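PDB 1COJ: protein (superoxide dismutase) from Aquifex pyrophilus, which destroys superoxide radicals, using one iron ion per subunit to convert superoxide and protons into hydrogen peroxide and oxygen. Local coordinates for residues E25-A30 with Y165-Y170; A52-A57 with S62-L67; F85-P90 with N194-K199; L133-G138 with E205-F210. All blocks are in the same frame, centred on the assembly; numbering follows the deposited sequence.

Interaction 1: residues E25-A30 with Y165-Y170. With FE (Fe (III) ion), chain B.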
loop_
_atom_site.group_PDB
_atom_site.type_symbol
_atom_site.label_atom_id
_atom_site.label_comp_id
_atom_site.label_asym_id
_atom_site.label_seq_id
_atom_site.Cartn_x
_atom_site.Cartn_y
_atom_site.Cartn_z
ATOM N N GLU A 25 -21.197 -7.722 18.441
ATOM C CA GLU A 25 -21.875 -8.659 17.548
ATOM C C GLU A 25 -21.380 -8.702 16.096
ATOM O O GLU A 25 -20.855 -9.729 15.652
ATOM C CB GLU A 25 -23.398 -8.454 17.611
ATOM C CG GLU A 25 -24.226 -9.548 16.923
ATOM C CD GLU A 25 -24.168 -10.904 17.631
ATOM O OE1 GLU A 25 -24.673 -11.896 17.059
ATOM O OE2 GLU A 25 -23.631 -10.983 18.757
ATOM N N PRO A 26 -21.513 -7.594 15.342
ATOM C CA PRO A 26 -21.046 -7.631 13.955
ATOM C C PRO A 26 -19.532 -7.797 13.832
ATOM O O PRO A 26 -19.046 -8.433 12.896
ATOM C CB PRO A 26 -21.520 -6.288 13.398
ATOM C CG PRO A 26 -21.467 -5.391 14.586
ATOM C CD PRO A 26 -22.055 -6.262 15.673
ATOM N N HIS A 27 -18.794 -7.257 14.792
ATOM C CA HIS A 27 -17.337 -7.341 14.768
ATOM C C HIS A 27 -16.870 -8.790 14.852
ATOM O O HIS A 27 -16.013 -9.221 14.073
ATOM C CB HIS A 27 -16.734 -6.520 15.913
ATOM C CG HIS A 27 -15.296 -6.155 15.709
ATOM N ND1 HIS A 27 -14.525 -5.495 16.642
ATOM C CD2 HIS A 27 -14.480 -6.362 14.641
ATOM C CE1 HIS A 27 -13.299 -5.326 16.126
ATOM N NE2 HIS A 27 -13.221 -5.837 14.910
ATOM N N PHE A 28 -17.471 -9.546 15.766
ATOM C CA PHE A 28 -17.118 -10.945 15.969
ATOM C C PHE A 28 -17.773 -11.890 14.964
ATOM O O PHE A 28 -17.094 -12.678 14.306
ATOM C CB PHE A 28 -17.486 -11.380 17.393
ATOM C CG PHE A 28 -16.876 -12.690 17.802
ATOM C CD1 PHE A 28 -15.647 -12.722 18.457
ATOM C CD2 PHE A 28 -17.519 -13.892 17.520
ATOM C CE1 PHE A 28 -15.062 -13.936 18.827
ATOM C CE2 PHE A 28 -16.945 -15.110 17.883
ATOM C CZ PHE A 28 -15.713 -15.133 18.538
ATOM N N GLU A 29 -19.092 -11.789 14.839
ATOM C CA GLU A 29 -19.861 -12.654 13.956
ATOM C C GLU A 29 -19.707 -12.430 12.457
ATOM O O GLU A 29 -19.772 -13.383 11.686
ATOM C CB GLU A 29 -21.346 -12.604 14.331
ATOM C CG GLU A 29 -21.651 -13.013 15.767
ATOM C CD GLU A 29 -21.252 -14.447 16.083
ATOM O OE1 GLU A 29 -21.232 -15.294 15.162
ATOM O OE2 GLU A 29 -20.969 -14.730 17.265
ATOM N N ALA A 30 -19.522 -11.186 12.030
ATOM C CA ALA A 30 -19.392 -10.913 10.604
ATOM C C ALA A 30 -17.957 -10.727 10.127
ATOM O O ALA A 30 -17.493 -11.450 9.242
ATOM C CB ALA A 30 -20.241 -9.710 10.209
ATOM N N TYR A 165 -9.801 -0.137 13.161
ATOM C CA TYR A 165 -10.661 -0.155 11.978
ATOM C C TYR A 165 -11.964 0.479 12.431
ATOM O O TYR A 165 -12.390 0.280 13.570
ATOM C CB TYR A 165 -10.961 -1.581 11.524
ATOM C CG TYR A 165 -10.007 -2.141 10.492
ATOM C CD1 TYR A 165 -10.433 -2.385 9.186
ATOM C CD2 TYR A 165 -8.688 -2.464 10.826
ATOM C CE1 TYR A 165 -9.572 -2.942 8.230
ATOM C CE2 TYR A 165 -7.814 -3.020 9.877
ATOM C CZ TYR A 165 -8.264 -3.258 8.581
ATOM O OH TYR A 165 -7.423 -3.836 7.643
ATOM N N GLU A 166 -12.628 1.187 11.530
ATOM C CA GLU A 166 -13.876 1.860 11.864
ATOM C C GLU A 166 -14.978 0.946 12.392
ATOM O O GLU A 166 -15.758 1.353 13.248
ATOM C CB GLU A 166 -14.364 2.678 10.673
ATOM C CG GLU A 166 -13.380 3.770 10.308
ATOM C CD GLU A 166 -13.801 4.599 9.115
ATOM O OE1 GLU A 166 -14.388 4.051 8.156
ATOM O OE2 GLU A 166 -13.519 5.815 9.134
ATOM N N HIS A 167 -15.024 -0.296 11.921
ATOM C CA HIS A 167 -16.050 -1.227 12.383
ATOM C C HIS A 167 -15.897 -1.594 13.860
ATOM O O HIS A 167 -16.845 -2.060 14.493
ATOM C CB HIS A 167 -16.085 -2.496 11.513
ATOM C CG HIS A 167 -14.813 -3.290 11.524
ATOM N ND1 HIS A 167 -14.170 -3.737 10.388
ATOM C CD2 HIS A 167 -14.081 -3.759 12.564
ATOM C CE1 HIS A 167 -13.101 -4.443 10.770
ATOM N NE2 HIS A 167 -13.010 -4.479 12.084
ATOM N N ALA A 168 -14.715 -1.350 14.414
ATOM C CA ALA A 168 -14.442 -1.677 15.808
ATOM C C ALA A 168 -15.124 -0.752 16.822
ATOM O O ALA A 168 -15.422 -1.178 17.946
ATOM C CB ALA A 168 -12.940 -1.695 16.049
ATOM N N TYR A 169 -15.417 0.483 16.414
ATOM C CA TYR A 169 -16.028 1.467 17.314
ATOM C C TYR A 169 -17.179 2.310 16.758
ATOM O O TYR A 169 -17.825 3.049 17.510
ATOM C CB TYR A 169 -14.938 2.409 17.845
ATOM C CG TYR A 169 -14.197 3.179 16.764
ATOM C CD1 TYR A 169 -14.670 4.409 16.309
ATOM C CD2 TYR A 169 -13.035 2.667 16.182
ATOM C CE1 TYR A 169 -14.010 5.112 15.300
ATOM C CE2 TYR A 169 -12.365 3.362 15.170
ATOM C CZ TYR A 169 -12.859 4.582 14.733
ATOM O OH TYR A 169 -12.225 5.259 13.711
ATOM N N TYR A 170 -17.462 2.191 15.465
ATOM C CA TYR A 170 -18.513 3.000 14.860
ATOM C C TYR A 170 -19.924 2.862 15.415
ATOM O O TYR A 170 -20.680 3.832 15.414
ATOM C CB TYR A 170 -18.525 2.853 13.338
ATOM C CG TYR A 170 -18.468 4.191 12.655
ATOM C CD1 TYR A 170 -17.256 4.861 12.488
ATOM C CD2 TYR A 170 -19.637 4.825 12.247
ATOM C CE1 TYR A 170 -17.224 6.133 11.940
ATOM C CE2 TYR A 170 -19.615 6.075 11.707
ATOM C CZ TYR A 170 -18.417 6.738 11.554
ATOM O OH TYR A 170 -18.429 8.026 11.052
HETATM FE FE FE B . -11.738 -5.446 13.427
HETATM O O HOH W 1 -15.079 -3.778 18.870
HETATM O O HOH W 2 -10.226 -4.961 12.210
#
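His27 NE2 and His167 NE2 both bind the iron (III) ion, each at 2.1 Å. The two nitrogens lie close because they share this metal, and no hydrogen bond joins them. The imidazoles meet obliquely, with planes 55° apart, and the side chains cross at about a right angle. With chi1 at -160°, His27 CG lies opposite the backbone N, and the ring reaches across to the loop after strand 157-163. Ala168 packs against this ring: its CB touches CE1 of His27 at 3.6 Å. Through ND1 the imidazole is tied by a water to the other segment. The water accepts from His27 ND1 at 2.9 Å and donates to Ala168 O at 2.8 Å. On His167, the CB of Tyr165 lies 3.6 Å above one ring face, toward the rim. ND1 of His167 is hydrogen-bonded to Glu166 of the second subunit, which probably helps to hold this ligand in position. His81, Asp163 and a water 2.0 Å from the iron complete the shell. This is the three-histidine, one-aspartate, one-solvent site of the iron/manganese superoxide dismutases, built between the alpha-hairpin and C-terminal domains.

Interaction 2: residues A52-A57 with S62-L67; sequences ADRSKA and SEYREL
The guanidinium of Arg54 turns one face to CD1 and CE1 of Tyr64 without lying parallel to the ring; the two planes are 47° apart. The contact sits in the turn region of the alpha-hairpin domain, where the loop after helix 21-47 folds onto the start of helix 63-86. Tyr64 CD1 is 3.8 Å above the centre of the guanidinium plane, and Arg54 CG lies over one face of the ring. Bends at chi2 and chi3 turn the arginine back on its own loop. There NE and NH2 grip Ala52 O side-on, in the guanidinium plane, with NH2 the shorter at 2.8 Å. Glu117 of the third subunit pairs with Arg54 NH1 and with the Tyr64 hydroxyl. Without the guanidinium, as with an alanine here, Ala52 O would probably lose both donors, one face of the tyrosine its cover and Glu117 of the third subunit its charged mate. Ser62 is the N-cap of the helix, its OG accepting a weak bond from Arg65 N and also hydrogen-bonded to Asn58 O. Ala52 CB meets Leu67 CD1 at 3.8 Å. A water bridges the segments, donating to Asp53 O at 2.9 Å and accepting from Tyr64 N at 3.0 Å.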
loop_
_atom_site.group_PDB
_atom_site.type_symbol
_atom_site.label_atom_id
_atom_site.label_comp_id
_atom_site.label_asym_id
_atom_site.label_seq_id
_atom_site.Cartn_x
_atom_site.Cartn_y
_atom_site.Cartn_z
ATOM N N ALA A 52 -3.532 -22.459 -8.785
ATOM C CA ALA A 52 -2.415 -21.641 -8.334
ATOM C C ALA A 52 -1.157 -22.270 -8.918
ATOM O O ALA A 52 -0.367 -22.888 -8.205
ATOM C CB ALA A 52 -2.344 -21.625 -6.809
ATOM N N ASP A 53 -1.000 -22.152 -10.229
ATOM C CA ASP A 53 0.148 -22.717 -10.907
ATOM C C ASP A 53 1.424 -21.980 -10.518
ATOM O O ASP A 53 1.623 -20.825 -10.898
ATOM C CB ASP A 53 -0.057 -22.667 -12.419
ATOM C CG ASP A 53 0.952 -23.516 -13.173
ATOM O OD1 ASP A 53 2.026 -23.814 -12.613
ATOM O OD2 ASP A 53 0.670 -23.900 -14.323
ATOM N N ARG A 54 2.304 -22.674 -9.807
ATOM C CA ARG A 54 3.562 -22.091 -9.361
ATOM C C ARG A 54 4.507 -21.719 -10.497
ATOM O O ARG A 54 5.259 -20.753 -10.382
ATOM C CB ARG A 54 4.262 -23.020 -8.368
ATOM C CG ARG A 54 4.234 -22.512 -6.934
ATOM C CD ARG A 54 3.461 -23.412 -5.984
ATOM N NE ARG A 54 2.017 -23.387 -6.185
ATOM C CZ ARG A 54 1.117 -23.463 -5.204
ATOM N NH1 ARG A 54 1.495 -23.558 -3.936
ATOM N NH2 ARG A 54 -0.172 -23.493 -5.496
ATOM N N SER A 55 4.445 -22.453 -11.607
ATOM C CA SER A 55 5.316 -22.167 -12.741
ATOM C C SER A 55 4.939 -20.868 -13.435
ATOM O O SER A 55 5.733 -20.311 -14.186
ATOM C CB SER A 55 5.317 -23.318 -13.751
ATOM O OG SER A 55 4.056 -23.467 -14.375
ATOM N N LYS A 56 3.725 -20.388 -13.182
ATOM C CA LYS A 56 3.254 -19.145 -13.780
ATOM C C LYS A 56 3.416 -17.951 -12.840
ATOM O O LYS A 56 2.925 -16.863 -13.132
ATOM C CB LYS A 56 1.787 -19.268 -14.190
ATOM C CG LYS A 56 1.529 -20.227 -15.335
ATOM C CD LYS A 56 0.048 -20.244 -15.692
ATOM C CE LYS A 56 -0.240 -21.119 -16.903
ATOM N NZ LYS A 56 0.222 -22.522 -16.706
ATOM N N ALA A 57 4.057 -18.168 -11.695
ATOM C CA ALA A 57 4.279 -17.105 -10.720
ATOM C C ALA A 57 4.888 -15.876 -11.400
ATOM O O ALA A 57 5.919 -15.963 -12.074
ATOM C CB ALA A 57 5.179 -17.606 -9.593
ATOM N N SER A 62 -0.615 -13.013 -11.325
ATOM C CA SER A 62 -0.621 -14.471 -11.406
ATOM C C SER A 62 -1.551 -14.955 -10.294
ATOM O O SER A 62 -1.629 -14.323 -9.233
ATOM C CB SER A 62 0.788 -15.062 -11.253
ATOM O OG SER A 62 1.410 -14.665 -10.048
ATOM N N GLU A 63 -2.297 -16.026 -10.550
ATOM C CA GLU A 63 -3.212 -16.549 -9.538
ATOM C C GLU A 63 -2.470 -16.815 -8.235
ATOM O O GLU A 63 -2.951 -16.459 -7.157
ATOM C CB GLU A 63 -3.909 -17.822 -10.020
ATOM C CG GLU A 63 -5.114 -17.575 -10.930
ATOM C CD GLU A 63 -4.728 -17.098 -12.320
ATOM O OE1 GLU A 63 -5.300 -16.098 -12.794
ATOM O OE2 GLU A 63 -3.862 -17.736 -12.950
ATOM N N TYR A 64 -1.275 -17.391 -8.339
ATOM C CA TYR A 64 -0.469 -17.689 -7.162
ATOM C C TYR A 64 -0.184 -16.435 -6.333
ATOM O O TYR A 64 -0.348 -16.434 -5.108
ATOM C CB TYR A 64 0.849 -18.348 -7.571
ATOM C CG TYR A 64 1.774 -18.610 -6.408
ATOM C CD1 TYR A 64 1.508 -19.632 -5.497
ATOM C CD2 TYR A 64 2.906 -17.825 -6.203
ATOM C CE1 TYR A 64 2.344 -19.858 -4.410
ATOM C CE2 TYR A 64 3.749 -18.046 -5.117
ATOM C CZ TYR A 64 3.462 -19.057 -4.225
ATOM O OH TYR A 64 4.272 -19.234 -3.126
ATOM N N ARG A 65 0.252 -15.373 -7.009
ATOM C CA ARG A 65 0.567 -14.120 -6.340
ATOM C C ARG A 65 -0.613 -13.542 -5.566
ATOM O O ARG A 65 -0.500 -13.264 -4.371
ATOM C CB ARG A 65 1.053 -13.068 -7.341
ATOM C CG ARG A 65 1.235 -11.700 -6.703
ATOM C CD ARG A 65 1.503 -10.594 -7.712
ATOM N NE ARG A 65 1.108 -9.301 -7.164
ATOM C CZ ARG A 65 1.811 -8.609 -6.270
ATOM N NH1 ARG A 65 2.974 -9.066 -5.825
ATOM N NH2 ARG A 65 1.295 -7.508 -5.749
ATOM N N GLU A 66 -1.744 -13.374 -6.247
ATOM C CA GLU A 66 -2.931 -12.779 -5.633
ATOM C C GLU A 66 -3.397 -13.548 -4.403
ATOM O O GLU A 66 -3.783 -12.942 -3.396
ATOM C CB GLU A 66 -4.071 -12.647 -6.648
ATOM C CG GLU A 66 -3.654 -12.145 -8.032
ATOM C CD GLU A 66 -2.726 -10.937 -8.007
ATOM O OE1 GLU A 66 -1.753 -10.931 -8.792
ATOM O OE2 GLU A 66 -2.958 -9.991 -7.225
ATOM N N LEU A 67 -3.333 -14.875 -4.476
ATOM C CA LEU A 67 -3.724 -15.732 -3.358
ATOM C C LEU A 67 -2.788 -15.519 -2.165
ATOM O O LEU A 67 -3.239 -15.442 -1.018
ATOM C CB LEU A 67 -3.710 -17.205 -3.785
ATOM C CG LEU A 67 -4.898 -17.672 -4.634
ATOM C CD1 LEU A 67 -4.582 -18.974 -5.359
ATOM C CD2 LEU A 67 -6.116 -17.837 -3.737
HETATM O O HOH W 3 -0.184 -18.535 -10.852
#

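Interaction 3: residues F85-P90 with N194-K199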
loop_
_atom_site.group_PDB
_atom_site.type_symbol
_atom_site.label_atom_id
_atom_site.label_comp_id
_atom_site.label_asym_id
_atom_site.label_seq_id
_atom_site.Cartn_x
_atom_site.Cartn_y
_atom_site.Cartn_z
ATOM N N PHE A 85 -9.942 -9.804 20.942
ATOM C CA PHE A 85 -11.074 -10.278 21.735
ATOM C C PHE A 85 -10.619 -11.047 22.971
ATOM O O PHE A 85 -11.161 -10.863 24.064
ATOM C CB PHE A 85 -11.982 -11.172 20.887
ATOM C CG PHE A 85 -12.701 -10.444 19.786
ATOM C CD1 PHE A 85 -13.453 -9.307 20.061
ATOM C CD2 PHE A 85 -12.639 -10.906 18.473
ATOM C CE1 PHE A 85 -14.134 -8.641 19.052
ATOM C CE2 PHE A 85 -13.318 -10.247 17.453
ATOM C CZ PHE A 85 -14.068 -9.113 17.743
ATOM N N GLY A 86 -9.594 -11.876 22.796
ATOM C CA GLY A 86 -9.071 -12.682 23.883
ATOM C C GLY A 86 -8.528 -11.944 25.089
ATOM O O GLY A 86 -8.403 -12.524 26.169
ATOM N N MET A 87 -8.219 -10.664 24.932
ATOM C CA MET A 87 -7.685 -9.904 26.049
ATOM C C MET A 87 -8.679 -8.918 26.655
ATOM O O MET A 87 -8.283 -8.030 27.410
ATOM C CB MET A 87 -6.398 -9.179 25.645
ATOM C CG MET A 87 -6.582 -8.078 24.609
ATOM S SD MET A 87 -5.051 -7.206 24.266
ATOM C CE MET A 87 -4.931 -6.173 25.704
ATOM N N LEU A 88 -9.962 -9.075 26.336
ATOM C CA LEU A 88 -10.996 -8.189 26.868
ATOM C C LEU A 88 -11.935 -8.911 27.837
ATOM O O LEU A 88 -12.455 -9.986 27.527
ATOM C CB LEU A 88 -11.809 -7.563 25.727
ATOM C CG LEU A 88 -11.069 -6.579 24.815
ATOM C CD1 LEU A 88 -11.900 -6.294 23.579
ATOM C CD2 LEU A 88 -10.750 -5.293 25.562
ATOM N N THR A 89 -12.105 -8.339 29.029
ATOM C CA THR A 89 -12.998 -8.884 30.057
ATOM C C THR A 89 -13.753 -7.704 30.640
ATOM O O THR A 89 -13.172 -6.633 30.813
ATOM C CB THR A 89 -12.229 -9.588 31.216
ATOM O OG1 THR A 89 -11.082 -10.256 30.690
ATOM C CG2 THR A 89 -13.065 -10.616 31.870
ATOM N N PRO A 90 -15.052 -7.879 30.952
ATOM C CA PRO A 90 -15.854 -6.787 31.516
ATOM C C PRO A 90 -15.229 -6.134 32.748
ATOM O O PRO A 90 -15.002 -6.784 33.765
ATOM C CB PRO A 90 -17.197 -7.464 31.826
ATOM C CG PRO A 90 -16.860 -8.933 31.904
ATOM C CD PRO A 90 -15.879 -9.085 30.780
ATOM N N ASN A 194 -0.078 -10.565 30.833
ATOM C CA ASN A 194 1.074 -10.987 31.630
ATOM C C ASN A 194 1.603 -12.341 31.171
ATOM O O ASN A 194 2.820 -12.562 31.136
ATOM C CB ASN A 194 0.724 -11.043 33.119
ATOM C CG ASN A 194 0.469 -9.669 33.724
ATOM O OD1 ASN A 194 -0.034 -9.565 34.840
ATOM N ND2 ASN A 194 0.805 -8.617 32.996
ATOM N N GLU A 195 0.692 -13.246 30.819
ATOM C CA GLU A 195 1.086 -14.565 30.346
ATOM C C GLU A 195 1.793 -14.448 29.005
ATOM O O GLU A 195 2.804 -15.110 28.770
ATOM C CB GLU A 195 -0.120 -15.491 30.210
ATOM C CG GLU A 195 0.240 -16.814 29.552
ATOM C CD GLU A 195 -0.860 -17.847 29.634
ATOM O OE1 GLU A 195 -0.546 -19.002 29.990
ATOM O OE2 GLU A 195 -2.028 -17.514 29.339
ATOM N N ARG A 196 1.253 -13.607 28.128
ATOM C CA ARG A 196 1.850 -13.386 26.818
ATOM C C ARG A 196 3.280 -12.888 27.001
ATOM O O ARG A 196 4.200 -13.350 26.325
ATOM C CB ARG A 196 1.047 -12.356 26.024
ATOM C CG ARG A 196 -0.330 -12.822 25.592
ATOM C CD ARG A 196 -1.032 -11.750 24.775
ATOM N NE ARG A 196 -2.389 -12.140 24.397
ATOM C CZ ARG A 196 -3.304 -11.303 23.917
ATOM N NH1 ARG A 196 -3.018 -10.023 23.745
ATOM N NH2 ARG A 196 -4.526 -11.740 23.652
ATOM N N PHE A 197 3.466 -11.973 27.948
ATOM C CA PHE A 197 4.781 -11.407 28.230
ATOM C C PHE A 197 5.772 -12.461 28.709
ATOM O O PHE A 197 6.923 -12.489 28.262
ATOM C CB PHE A 197 4.680 -10.277 29.260
ATOM C CG PHE A 197 6.000 -9.612 29.567
ATOM C CD1 PHE A 197 6.655 -8.855 28.600
ATOM C CD2 PHE A 197 6.589 -9.746 30.821
ATOM C CE1 PHE A 197 7.879 -8.236 28.876
ATOM C CE2 PHE A 197 7.812 -9.133 31.109
ATOM C CZ PHE A 197 8.457 -8.378 30.135
ATOM N N GLU A 198 5.329 -13.319 29.627
ATOM C CA GLU A 198 6.179 -14.377 30.159
ATOM C C GLU A 198 6.690 -15.264 29.028
ATOM O O GLU A 198 7.891 -15.551 28.938
ATOM C CB GLU A 198 5.400 -15.221 31.172
ATOM C CG GLU A 198 6.236 -16.251 31.923
ATOM C CD GLU A 198 7.281 -15.629 32.858
ATOM O OE1 GLU A 198 7.144 -14.434 33.212
ATOM O OE2 GLU A 198 8.236 -16.341 33.255
ATOM N N LYS A 199 5.772 -15.667 28.154
ATOM C CA LYS A 199 6.102 -16.519 27.019
ATOM C C LYS A 199 7.020 -15.792 26.045
ATOM O O LYS A 199 7.986 -16.368 25.544
ATOM C CB LYS A 199 4.827 -16.966 26.305
ATOM C CG LYS A 199 3.918 -17.827 27.161
ATOM C CD LYS A 199 2.738 -18.345 26.366
ATOM C CE LYS A 199 1.952 -19.357 27.178
ATOM N NZ LYS A 199 0.853 -19.989 26.400
#
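Met87 SD lies 3.5 Å from Arg196 NH1, approaching the guanidinium obliquely. Here the end of helix 63-86, in the alpha-hairpin domain, meets helix 190-207, which follows the three-stranded sheet of the C-terminal domain. The two side chains cross at about a right angle. Arg196 is extended from CG to NE, which lets it span backbones whose nearest CA atoms, Met87 CA and Arg196 CA, are 10.2 Å apart. Its buried charged end is held by backbone carbonyls: NH1 donates to Leu159 O on strand 157-163, and NH2 to Leu83 O near the end of helix 63-86. A leucine in place of Arg196 would probably leave both carbonyls without these donors and open a gap beside Met87. Phe184 and Ile160 also pack on Met87, and Phe210 of the third subunit packs on Arg196. The nitrogen that bonds Leu83 O also makes the second touch on the methionine: Arg196 NH2 is 3.7 Å from Met87 CB.

Interaction 4: residues L133-G138 with E205-F210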
loop_
_atom_site.group_PDB
_atom_site.type_symbol
_atom_site.label_atom_id
_atom_site.label_comp_id
_atom_site.label_asym_id
_atom_site.label_seq_id
_atom_site.Cartn_x
_atom_site.Cartn_y
_atom_site.Cartn_z
ATOM N N LEU A 133 6.992 -7.363 21.629
ATOM C CA LEU A 133 8.421 -7.556 21.818
ATOM C C LEU A 133 9.092 -7.811 20.470
ATOM O O LEU A 133 8.729 -8.740 19.741
ATOM C CB LEU A 133 8.695 -8.738 22.754
ATOM C CG LEU A 133 10.173 -9.012 23.076
ATOM C CD1 LEU A 133 10.703 -7.960 24.042
ATOM C CD2 LEU A 133 10.320 -10.393 23.679
ATOM N N ASP A 134 10.047 -6.956 20.135
ATOM C CA ASP A 134 10.802 -7.074 18.896
ATOM C C ASP A 134 11.902 -8.106 19.171
ATOM O O ASP A 134 12.845 -7.829 19.918
ATOM C CB ASP A 134 11.392 -5.703 18.547
ATOM C CG ASP A 134 12.458 -5.766 17.457
ATOM O OD1 ASP A 134 13.345 -4.893 17.466
ATOM O OD2 ASP A 134 12.415 -6.668 16.596
ATOM N N ILE A 135 11.800 -9.282 18.557
ATOM C CA ILE A 135 12.786 -10.337 18.792
ATOM C C ILE A 135 14.198 -10.017 18.323
ATOM O O ILE A 135 15.153 -10.656 18.757
ATOM C CB ILE A 135 12.363 -11.691 18.180
ATOM C CG1 ILE A 135 12.237 -11.577 16.658
ATOM C CG2 ILE A 135 11.070 -12.160 18.809
ATOM C CD1 ILE A 135 12.132 -12.913 15.949
ATOM N N PHE A 136 14.338 -9.024 17.451
ATOM C CA PHE A 136 15.652 -8.660 16.938
ATOM C C PHE A 136 16.448 -7.753 17.869
ATOM O O PHE A 136 17.679 -7.778 17.842
ATOM C CB PHE A 136 15.537 -8.054 15.539
ATOM C CG PHE A 136 14.870 -8.967 14.541
ATOM C CD1 PHE A 136 15.480 -10.157 14.142
ATOM C CD2 PHE A 136 13.617 -8.652 14.025
ATOM C CE1 PHE A 136 14.849 -11.017 13.246
ATOM C CE2 PHE A 136 12.981 -9.507 13.131
ATOM C CZ PHE A 136 13.598 -10.692 12.741
ATOM N N SER A 137 15.761 -7.010 18.734
ATOM C CA SER A 137 16.438 -6.111 19.667
ATOM C C SER A 137 16.137 -6.455 21.126
ATOM O O SER A 137 16.827 -5.989 22.034
ATOM C CB SER A 137 16.032 -4.664 19.398
ATOM O OG SER A 137 14.687 -4.435 19.794
ATOM N N GLY A 138 15.103 -7.262 21.342
ATOM C CA GLY A 138 14.713 -7.640 22.688
ATOM C C GLY A 138 14.042 -6.496 23.424
ATOM O O GLY A 138 13.934 -6.520 24.647
ATOM N N GLU A 205 14.771 -15.427 25.032
ATOM C CA GLU A 205 15.999 -15.997 25.583
ATOM C C GLU A 205 16.606 -16.993 24.592
ATOM O O GLU A 205 17.830 -17.097 24.477
ATOM C CB GLU A 205 15.717 -16.716 26.904
ATOM C CG GLU A 205 15.247 -15.815 28.022
ATOM C CD GLU A 205 16.334 -14.826 28.457
ATOM O OE1 GLU A 205 17.540 -15.235 28.495
ATOM O OE2 GLU A 205 15.971 -13.654 28.769
ATOM N N ALA A 206 15.763 -17.709 23.848
ATOM C CA ALA A 206 16.221 -18.683 22.853
ATOM C C ALA A 206 16.589 -17.985 21.541
ATOM O O ALA A 206 17.378 -18.503 20.752
ATOM C CB ALA A 206 15.136 -19.722 22.597
ATOM N N LEU A 207 16.026 -16.797 21.335
ATOM C CA LEU A 207 16.235 -15.999 20.131
ATOM C C LEU A 207 17.308 -14.914 20.212
ATOM O O LEU A 207 17.632 -14.299 19.193
ATOM C CB LEU A 207 14.909 -15.341 19.733
ATOM C CG LEU A 207 14.106 -15.797 18.513
ATOM C CD1 LEU A 207 14.346 -17.251 18.180
ATOM C CD2 LEU A 207 12.636 -15.532 18.784
ATOM N N LYS A 208 17.839 -14.632 21.398
ATOM C CA LYS A 208 18.845 -13.579 21.492
ATOM C C LYS A 208 20.046 -13.856 20.604
ATOM O O LYS A 208 20.459 -15.003 20.439
ATOM C CB LYS A 208 19.272 -13.298 22.936
ATOM C CG LYS A 208 20.076 -14.363 23.630
ATOM C CD LYS A 208 20.483 -13.829 24.987
ATOM C CE LYS A 208 20.916 -14.928 25.927
ATOM N NZ LYS A 208 20.748 -14.482 27.338
ATOM N N ASP A 209 20.572 -12.791 20.008
ATOM C CA ASP A 209 21.712 -12.874 19.098
ATOM C C ASP A 209 21.331 -13.653 17.840
ATOM O O ASP A 209 22.142 -14.398 17.287
ATOM C CB ASP A 209 22.927 -13.523 19.780
ATOM C CG ASP A 209 23.475 -12.686 20.923
ATOM O OD1 ASP A 209 23.601 -13.224 22.046
ATOM O OD2 ASP A 209 23.785 -11.495 20.698
ATOM N N PHE A 210 20.090 -13.469 17.392
ATOM C CA PHE A 210 19.582 -14.144 16.199
ATOM C C PHE A 210 20.438 -13.735 15.002
ATOM O O PHE A 210 20.800 -14.561 14.162
ATOM C CB PHE A 210 18.118 -13.763 15.969
ATOM C CG PHE A 210 17.406 -14.657 15.003
ATOM C CD1 PHE A 210 17.006 -15.929 15.384
ATOM C CD2 PHE A 210 17.133 -14.227 13.710
ATOM C CE1 PHE A 210 16.345 -16.763 14.489
ATOM C CE2 PHE A 210 16.475 -15.053 12.810
ATOM C CZ PHE A 210 16.080 -16.322 13.198
HETATM O O HOH W 4 17.780 -11.478 18.639
#
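Ile135 faces Leu207 with most of its side chain. Its CB lies 3.9 Å from Leu207 CD2. The CG2 branch comes closer, 3.7 Å from the same methyl. CG1 turns over the neighbouring ring and sits 4.0 Å above the centre of one Phe136 face. CG1 takes the place between the backbone N and the carbonyl carbon (chi1 62°), and from there CD1 returns to Leu207 CD2 at 3.9 Å. One leucine methyl thus meets three isoleucine carbons. Phe136 and Phe210 lie side by side and point the same way. Phe210 CD2 comes to the edge of the Phe136 ring, 4.0 Å from its CE1. Leu207 to Phe210 form a type II beta turn at the end of helix 190-207, which brings Phe210 alongside. In the other segment, Asp134 OD2 accepts from Phe136 N, an Asx turn that shapes the loop after strand 128-134. A water donates to Ile135 O and to Leu207 O. The third subunit packs Tyr75 on Phe136, Ala203 on Leu207 and Pro158 on Phe210. The side chains meet through apolar carbons alone, so the direct contact rests on shape and burial, while the water links two backbone carbonyls that could not bond each other.

From the N terminus, helix 21-47 opens interaction 1 with residues 25-30. Interaction 2 follows and closes at once, a short loop between 52-57 and 62-67 within the span of interaction 1. Helix 63-86 then leads to 85-90, where interaction 3 opens. Strand 128-134 brings 133-138 of interaction 4. The chain closes interaction 1 at 165-170, interaction 3 at 194-199 and interaction 4 at 205-210, so these three cross one another. Interactions 1 and 3 join the alpha-hairpin and C-terminal domains and touch through Phe28 and Phe85. Interactions 3 and 4 share helix 190-207. Interactions 2, 3 and 4 all meet the third subunit.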